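Local coordinates for minor fimbrium subunit Mfa5 (Porphyromonas gingivalis ATCC 33277, PDB 6TO1), which is an accessory subunit of the minor fimbriae, cell-surface pili that mediate biofilm formation and adhesion to host cells and to other oral bacteria, at residues 112-117 / 466-471; 171-176 / 185-190; 413-418 / 450-455. All coordinates share one frame; numbering follows the deposited sequence. Where two conformers were deposited one is given.

Contacts 1 and 3 belong to one domain and contact 2 to another, on the opposite side of the chain's centre. Residues 112-117 and 466-471 lie in one antiparallel sheet, 413-418 and 450-455 in a second, and the centres of these two contacts are 11 Å apart. The sheets meet face to face as a beta-sandwich: Tyr469 OH is 2.6 Å from Asp415 OD2, a probable hydrogen bond, and Ile467 packs on Trp454. Contact 2 sits about 49 Å and 52 Å, centre to centre, from contacts 1 and 3, in the von Willebrand factor A domain. The strands of its sheet, 126-133 to 385-387, fall between 112-117 and 413-418, so the sandwich uses chain on both sides.

Contact 1: residues 112-117 / 466-471; sequences DVTLKI and TITYRI
One face of the Tyr469 ring is covered by Val113, whose CB stands 4.1 Å from the ring centroid and 21° off the normal, a CH-pi contact. Leu115 comes in obliquely, its CD1 3.8 Å from Tyr469 CE2. The ring reaches these neighbours because Tyr469 CG sits between its own backbone N and carbonyl carbon (chi1 57°); the partner of its hydroxyl is Asp415.

The Arg470 guanidinium is met at its edge. Arg470 NE donates almost straight to Asp112 OD1 at 2.9 Å, in the guanidinium plane though off the carboxylate plane, while Arg470 NH2 reaches the syn lone pair of Asp112 OD2 at 3.0 Å. This side-on, two-nitrogen salt bridge fixes the rotation of both groups, although their planes are 38° apart; Asp104 engages NH1.

On the same face as this ion pair, Thr114 OG1 and Thr468 OG1 share a 2.7 Å hydrogen bond. Val113 N to Tyr469 O measures 2.8 Å, and Val113-Tyr469 and Leu115-Ile467 are the hydrogen-bonded pairs. With polar groups on one face and Val113, Leu115, Ile467 and Tyr469 on the other, the arrangement is that of neighbouring antiparallel strands in a beta-sandwich, its apolar face turned to the second sheet.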
# COMPACT_ATOMS: atom_id res chain seq x y z
N ASP A 112 7.28 26.53 -9.38
CA ASP A 112 6.30 25.46 -9.53
C ASP A 112 6.34 24.62 -8.25
O ASP A 112 7.37 24.03 -7.93
CB ASP A 112 6.59 24.61 -10.76
CG ASP A 112 6.19 25.31 -12.05
OD1 ASP A 112 5.12 25.95 -12.10
OD2 ASP A 112 6.97 25.20 -13.01
N VAL A 113 5.23 24.58 -7.54
CA VAL A 113 5.15 23.91 -6.24
C VAL A 113 4.47 22.57 -6.45
O VAL A 113 3.35 22.51 -6.97
CB VAL A 113 4.39 24.77 -5.22
CG1 VAL A 113 4.20 24.02 -3.92
CG2 VAL A 113 5.13 26.10 -4.99
N THR A 114 5.11 21.50 -6.02
CA THR A 114 4.54 20.16 -6.14
C THR A 114 4.34 19.62 -4.73
O THR A 114 5.23 19.75 -3.90
CB THR A 114 5.45 19.22 -6.91
OG1 THR A 114 5.48 19.58 -8.30
CG2 THR A 114 4.92 17.76 -6.79
N LEU A 115 3.16 19.06 -4.48
CA LEU A 115 2.87 18.25 -3.29
C LEU A 115 2.71 16.81 -3.76
O LEU A 115 1.98 16.55 -4.73
CB LEU A 115 1.61 18.72 -2.57
CG LEU A 115 1.79 20.00 -1.76
CD1 LEU A 115 1.71 21.17 -2.76
CD2 LEU A 115 0.75 20.09 -0.68
N LYS A 116 3.39 15.89 -3.09
CA LYS A 116 3.50 14.52 -3.56
C LYS A 116 3.24 13.55 -2.41
O LYS A 116 3.75 13.74 -1.30
CB LYS A 116 4.88 14.27 -4.13
CG LYS A 116 5.12 12.86 -4.66
CD LYS A 116 6.61 12.62 -4.94
CE LYS A 116 7.08 13.27 -6.22
NZ LYS A 116 8.55 13.09 -6.43
N ILE A 117 2.43 12.54 -2.70
CA ILE A 117 2.10 11.47 -1.78
C ILE A 117 2.63 10.19 -2.41
O ILE A 117 2.29 9.88 -3.55
CB ILE A 117 0.58 11.37 -1.55
CG1 ILE A 117 0.00 12.69 -1.05
CG2 ILE A 117 0.30 10.24 -0.54
CD1 ILE A 117 -1.56 12.73 -1.15
N THR A 466 0.34 13.42 -7.27
CA THR A 466 0.92 14.75 -7.20
C THR A 466 -0.07 15.80 -7.68
O THR A 466 -0.97 15.52 -8.48
CB THR A 466 2.19 14.88 -8.06
OG1 THR A 466 1.87 14.56 -9.42
CG2 THR A 466 3.28 14.02 -7.56
N ILE A 467 0.06 16.99 -7.10
CA ILE A 467 -0.50 18.20 -7.67
C ILE A 467 0.67 19.16 -7.83
O ILE A 467 1.62 19.17 -7.03
CB ILE A 467 -1.61 18.86 -6.84
CG1 ILE A 467 -1.09 19.36 -5.51
CG2 ILE A 467 -2.80 17.91 -6.67
CD1 ILE A 467 -2.15 20.14 -4.75
N THR A 468 0.60 19.98 -8.89
CA THR A 468 1.61 20.99 -9.15
C THR A 468 0.89 22.25 -9.61
O THR A 468 -0.01 22.18 -10.45
CB THR A 468 2.61 20.55 -10.21
OG1 THR A 468 3.29 19.37 -9.78
CG2 THR A 468 3.63 21.65 -10.49
N TYR A 469 1.28 23.39 -9.04
CA TYR A 469 0.73 24.70 -9.37
C TYR A 469 1.87 25.71 -9.35
O TYR A 469 2.85 25.55 -8.61
CB TYR A 469 -0.38 25.12 -8.38
CG TYR A 469 0.01 25.15 -6.92
CD1 TYR A 469 0.48 26.32 -6.33
CD2 TYR A 469 -0.11 24.02 -6.10
CE1 TYR A 469 0.84 26.36 -4.98
CE2 TYR A 469 0.26 24.06 -4.74
CZ TYR A 469 0.72 25.23 -4.19
OH TYR A 469 1.07 25.31 -2.85
N ARG A 470 1.72 26.77 -10.14
CA ARG A 470 2.70 27.85 -10.19
C ARG A 470 2.28 28.99 -9.27
O ARG A 470 1.10 29.35 -9.20
CB ARG A 470 2.86 28.38 -11.62
CG ARG A 470 3.97 29.40 -11.77
CD ARG A 470 4.43 29.57 -13.22
NE ARG A 470 5.11 28.37 -13.69
CZ ARG A 470 5.74 28.28 -14.86
NH1 ARG A 470 5.81 29.32 -15.68
NH2 ARG A 470 6.33 27.14 -15.18
N ILE A 471 3.26 29.51 -8.53
CA ILE A 471 3.06 30.68 -7.69
C ILE A 471 3.92 31.82 -8.23
O ILE A 471 5.02 31.61 -8.75
CB ILE A 471 3.37 30.48 -6.19
CG1 ILE A 471 4.80 30.04 -5.98
CG2 ILE A 471 2.39 29.50 -5.57
CD1 ILE A 471 5.18 29.91 -4.50

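Contact 2: residues 171-176 / 185-190; sequences RIALVS and SDFTKD
Arg171 and Phe187 are brought together by two torsions: the Phe187 ring carbon CG is anti to its carbonyl carbon (chi1 -74°), and the arginine chain bends at chi3 (-53°). With this bend Phe187 CB sits over the centre of the Arg171 guanidinium, 3.4 Å above its plane. Arg171 NH2 approaches the CD2 side of the ring obliquely, 3.4 Å from Phe187 CD2, and the guanidinium and ring planes are 21° apart. Asp127, on the adjacent strand, forms a salt bridge with NH2 and so pins the polar end. Ala173 meets the same ring obliquely, its CB 3.6 Å from Phe187 CD1.

Ile172 pairs with Thr188 but Leu174 with Ser185: two steps on one strand answer three on the other, a beta bulge, and the chain turns a corner at Phe187 beside it. The bulge lies at the open end of the hairpin of strands 170-177 and 181-186, away from its turn. The second of these strands is an outermost strand, within this chain, of the mixed sheet of the von Willebrand factor A domain.

Bond geometry records the distortion. Ile172 N to Thr188 O is 2.9 Å and nearly straight, but the return bond from Thr188 N, also 2.9 Å, approaches Ile172 O from above the carbonyl plane. At the other pair, Leu174 N to Ser185 O measures 3.0 Å.

Within the bulged segment, Ser185 OG donates to Asp186 O at 2.8 Å, on a lone pair in the carbonyl plane. Thr188 OG1 accepts from Asp190 N at 3.0 Å, an ST turn that leads into helix 191-199, where Asp190 is the N-cap, its OD1 accepting from Phe193 N. The ammonium of Lys189 turns back past Arg171 to the carbonyls of Val170 and Thr167.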
# COMPACT_ATOMS: atom_id res chain seq x y z
N ARG A 171 6.75 -18.52 4.68
CA ARG A 171 7.51 -19.63 5.23
C ARG A 171 6.80 -20.95 4.94
O ARG A 171 5.57 -21.00 4.82
CB ARG A 171 7.73 -19.53 6.76
CG ARG A 171 8.48 -18.28 7.21
CD ARG A 171 8.71 -18.29 8.72
NE ARG A 171 7.47 -18.49 9.47
CZ ARG A 171 7.43 -18.78 10.77
NH1 ARG A 171 8.56 -18.89 11.45
NH2 ARG A 171 6.28 -18.98 11.38
N ILE A 172 7.57 -22.03 4.84
CA ILE A 172 7.04 -23.36 4.56
C ILE A 172 7.58 -24.33 5.58
O ILE A 172 8.79 -24.36 5.83
CB ILE A 172 7.39 -23.83 3.14
CG1 ILE A 172 6.83 -22.92 2.05
CG2 ILE A 172 6.79 -25.23 2.90
CD1 ILE A 172 7.28 -23.30 0.64
N ALA A 173 6.70 -25.14 6.17
CA ALA A 173 7.04 -26.28 6.99
C ALA A 173 6.63 -27.56 6.25
O ALA A 173 5.83 -27.52 5.30
CB ALA A 173 6.36 -26.22 8.36
N LEU A 174 7.20 -28.68 6.68
CA LEU A 174 7.06 -29.91 5.92
C LEU A 174 6.83 -31.11 6.83
O LEU A 174 7.61 -31.35 7.76
CB LEU A 174 8.30 -30.15 5.05
CG LEU A 174 8.25 -31.39 4.16
CD1 LEU A 174 7.14 -31.28 3.11
CD2 LEU A 174 9.64 -31.61 3.51
N VAL A 175 5.75 -31.83 6.54
CA VAL A 175 5.36 -33.07 7.20
C VAL A 175 5.24 -34.18 6.15
O VAL A 175 4.70 -33.98 5.06
CB VAL A 175 4.00 -32.89 7.93
CG1 VAL A 175 3.54 -34.23 8.49
CG2 VAL A 175 4.09 -31.85 9.04
N SER A 176 5.73 -35.37 6.48
CA SER A 176 5.41 -36.56 5.70
C SER A 176 4.70 -37.53 6.64
O SER A 176 4.73 -37.38 7.87
CB SER A 176 6.65 -37.22 5.10
OG SER A 176 7.45 -37.80 6.11
N SER A 185 10.47 -30.59 8.48
CA SER A 185 11.01 -29.25 8.70
C SER A 185 10.01 -28.36 9.44
O SER A 185 8.82 -28.39 9.14
CB SER A 185 11.38 -28.60 7.36
OG SER A 185 12.02 -27.34 7.55
N ASP A 186 10.49 -27.61 10.43
CA ASP A 186 9.70 -26.49 10.95
C ASP A 186 9.66 -25.39 9.88
O ASP A 186 10.29 -25.48 8.83
CB ASP A 186 10.28 -25.94 12.26
CG ASP A 186 9.22 -25.23 13.15
OD1 ASP A 186 8.10 -24.88 12.72
OD2 ASP A 186 9.54 -24.99 14.34
N PHE A 187 8.95 -24.30 10.18
CA PHE A 187 8.83 -23.21 9.23
C PHE A 187 10.20 -22.69 8.79
O PHE A 187 11.07 -22.42 9.63
CB PHE A 187 8.03 -22.09 9.87
CG PHE A 187 6.56 -22.38 9.98
CD1 PHE A 187 5.81 -22.65 8.86
CD2 PHE A 187 5.94 -22.36 11.22
CE1 PHE A 187 4.44 -22.89 8.96
CE2 PHE A 187 4.58 -22.60 11.33
CZ PHE A 187 3.84 -22.86 10.21
N THR A 188 10.39 -22.56 7.48
CA THR A 188 11.68 -22.12 6.96
C THR A 188 11.50 -21.49 5.59
O THR A 188 10.46 -21.64 4.95
CB THR A 188 12.68 -23.28 6.92
OG1 THR A 188 13.97 -22.83 6.50
CG2 THR A 188 12.26 -24.36 5.96
N LYS A 189 12.53 -20.74 5.17
CA LYS A 189 12.62 -20.25 3.80
C LYS A 189 13.74 -20.95 3.03
O LYS A 189 14.02 -20.60 1.87
CB LYS A 189 12.84 -18.73 3.77
CG LYS A 189 11.75 -17.89 4.38
CD LYS A 189 12.18 -16.43 4.55
CE LYS A 189 11.27 -15.65 5.47
NZ LYS A 189 9.98 -15.26 4.83
N ASP A 190 14.35 -21.98 3.62
CA ASP A 190 15.48 -22.70 3.04
C ASP A 190 14.99 -23.73 2.02
O ASP A 190 14.77 -24.90 2.34
CB ASP A 190 16.29 -23.34 4.16
CG ASP A 190 17.59 -23.98 3.68
OD1 ASP A 190 17.74 -24.22 2.47
OD2 ASP A 190 18.43 -24.30 4.54

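Contact 3: residues 413-418 / 450-455; sequences VTDFVA and KKLTWT
Val413, Lys450 and Lys451 bury the most surface in this contact, and each does so differently. Val413 lies alongside Trp454, both side chains pointing the same way from the sheet, with Val413 CG2 3.7 Å from Trp454 CE3. Their backbones form a hydrogen-bonded pair in which Trp454 N reaches Val413 O at 2.8 Å. The indole nitrogen is held by Asn440 O, which limits rotation of the ring.

Lys450 works at the opposite end. Its O accepts from Val417 N at 2.9 Å, while its chain, bent at chi3 (69°), carries NZ past the end of strand 408-417. There NZ donates to Ala418 O at 3.1 Å, from above that carbonyl plane, and also to Phe421 O. A water accepts from Lys450 NZ (3.2 Å) and donates to Val417 O (3.1 Å), bridging the two, so the ammonium gathers several oxygens.

Lys450 has a positive phi of 54° and, with Lys451, faces Asp446: a G1 beta bulge where strands 442-446 and 451-455 join as a hairpin. On its other side strand 451-455 is bound to 408-417 through the hydrogen-bonded pairs Val413-Trp454 and Asp415-Leu452, in the antiparallel sheet that forms one layer of the beta-sandwich.

Lys451, fully extended, runs alongside Phe416 on the face away from the sandwich core, its methylenes over one face of the ring. Its CG stands 3.8 Å from the Phe416 ring centroid, 22° off the normal, a CH-pi contact made by methylenes rather than by the ammonium. Farther along, Lys451 CE touches Thr414 CG2 at 3.7 Å. On the core side, Leu452 lies beside Asp415, the partner of Tyr469.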
# COMPACT_ATOMS: atom_id res chain seq x y z
N VAL A 413 -5.74 16.73 1.32
CA VAL A 413 -4.62 17.62 1.54
C VAL A 413 -5.15 19.04 1.61
O VAL A 413 -5.82 19.49 0.69
CB VAL A 413 -3.59 17.49 0.42
CG1 VAL A 413 -2.49 18.56 0.57
CG2 VAL A 413 -2.97 16.08 0.40
N THR A 414 -4.85 19.73 2.70
CA THR A 414 -5.12 21.15 2.85
C THR A 414 -3.78 21.87 2.74
O THR A 414 -2.81 21.48 3.40
CB THR A 414 -5.80 21.46 4.18
OG1 THR A 414 -4.98 20.96 5.24
CG2 THR A 414 -7.19 20.81 4.23
N ASP A 415 -3.75 22.95 1.94
CA ASP A 415 -2.52 23.65 1.61
C ASP A 415 -2.85 25.14 1.59
O ASP A 415 -3.58 25.58 0.71
CB ASP A 415 -2.00 23.16 0.26
CG ASP A 415 -0.79 23.93 -0.25
OD1 ASP A 415 -0.07 24.57 0.53
OD2 ASP A 415 -0.55 23.83 -1.47
N PHE A 416 -2.37 25.86 2.59
CA PHE A 416 -2.60 27.29 2.73
C PHE A 416 -1.40 28.00 2.12
O PHE A 416 -0.28 27.90 2.65
CB PHE A 416 -2.77 27.68 4.20
CG PHE A 416 -4.08 27.23 4.82
CD1 PHE A 416 -5.22 28.00 4.73
CD2 PHE A 416 -4.14 26.02 5.51
CE1 PHE A 416 -6.40 27.59 5.32
CE2 PHE A 416 -5.32 25.61 6.09
CZ PHE A 416 -6.44 26.39 6.01
N VAL A 417 -1.62 28.70 1.02
CA VAL A 417 -0.53 29.45 0.39
C VAL A 417 -0.16 30.65 1.25
O VAL A 417 -1.02 31.32 1.83
CB VAL A 417 -0.93 29.87 -1.04
CG1 VAL A 417 0.17 30.65 -1.68
CG2 VAL A 417 -1.26 28.62 -1.85
N ALA A 418 1.14 30.91 1.34
CA ALA A 418 1.65 31.86 2.31
C ALA A 418 1.51 33.30 1.82
O ALA A 418 1.34 33.56 0.62
CB ALA A 418 3.13 31.59 2.60
N LYS A 450 -6.94 31.59 0.59
CA LYS A 450 -5.85 31.09 -0.25
C LYS A 450 -5.55 29.64 0.09
O LYS A 450 -4.41 29.22 0.22
CB LYS A 450 -4.61 31.96 -0.10
CG LYS A 450 -4.83 33.39 -0.59
CD LYS A 450 -3.68 34.30 -0.16
CE LYS A 450 -2.40 33.94 -0.90
NZ LYS A 450 -1.28 34.82 -0.50
N LYS A 451 -6.62 28.86 0.21
CA LYS A 451 -6.53 27.48 0.69
C LYS A 451 -6.85 26.54 -0.46
O LYS A 451 -7.93 26.62 -1.05
CB LYS A 451 -7.48 27.25 1.86
CG LYS A 451 -7.41 25.83 2.44
CD LYS A 451 -8.57 25.59 3.39
CE LYS A 451 -8.47 24.23 4.07
NZ LYS A 451 -9.68 24.03 4.92
N LEU A 452 -5.92 25.65 -0.77
CA LEU A 452 -6.18 24.57 -1.72
C LEU A 452 -6.60 23.35 -0.90
O LEU A 452 -5.96 23.03 0.11
CB LEU A 452 -4.94 24.26 -2.56
CG LEU A 452 -4.54 25.33 -3.57
CD1 LEU A 452 -3.07 25.13 -3.96
CD2 LEU A 452 -5.44 25.31 -4.77
N THR A 453 -7.70 22.71 -1.30
CA THR A 453 -8.13 21.46 -0.70
C THR A 453 -8.17 20.41 -1.80
O THR A 453 -8.95 20.52 -2.75
CB THR A 453 -9.48 21.60 -0.01
OG1 THR A 453 -9.40 22.65 0.97
CG2 THR A 453 -9.86 20.30 0.71
N TRP A 454 -7.32 19.41 -1.66
CA TRP A 454 -7.13 18.37 -2.65
C TRP A 454 -7.75 17.09 -2.10
O TRP A 454 -7.29 16.56 -1.08
CB TRP A 454 -5.64 18.17 -2.92
CG TRP A 454 -5.28 17.02 -3.81
CD1 TRP A 454 -6.09 16.38 -4.72
CD2 TRP A 454 -4.00 16.40 -3.89
NE1 TRP A 454 -5.37 15.39 -5.35
CE2 TRP A 454 -4.09 15.37 -4.85
CE3 TRP A 454 -2.79 16.60 -3.22
CZ2 TRP A 454 -3.01 14.56 -5.18
CZ3 TRP A 454 -1.71 15.81 -3.55
CH2 TRP A 454 -1.83 14.79 -4.52
N THR A 455 -8.78 16.60 -2.77
CA THR A 455 -9.42 15.33 -2.44
C THR A 455 -8.76 14.27 -3.30
O THR A 455 -8.89 14.29 -4.53
CB THR A 455 -10.93 15.41 -2.70
OG1 THR A 455 -11.50 16.37 -1.81
CG2 THR A 455 -11.58 14.05 -2.45
O HOH W 1 -1.78 34.18 2.59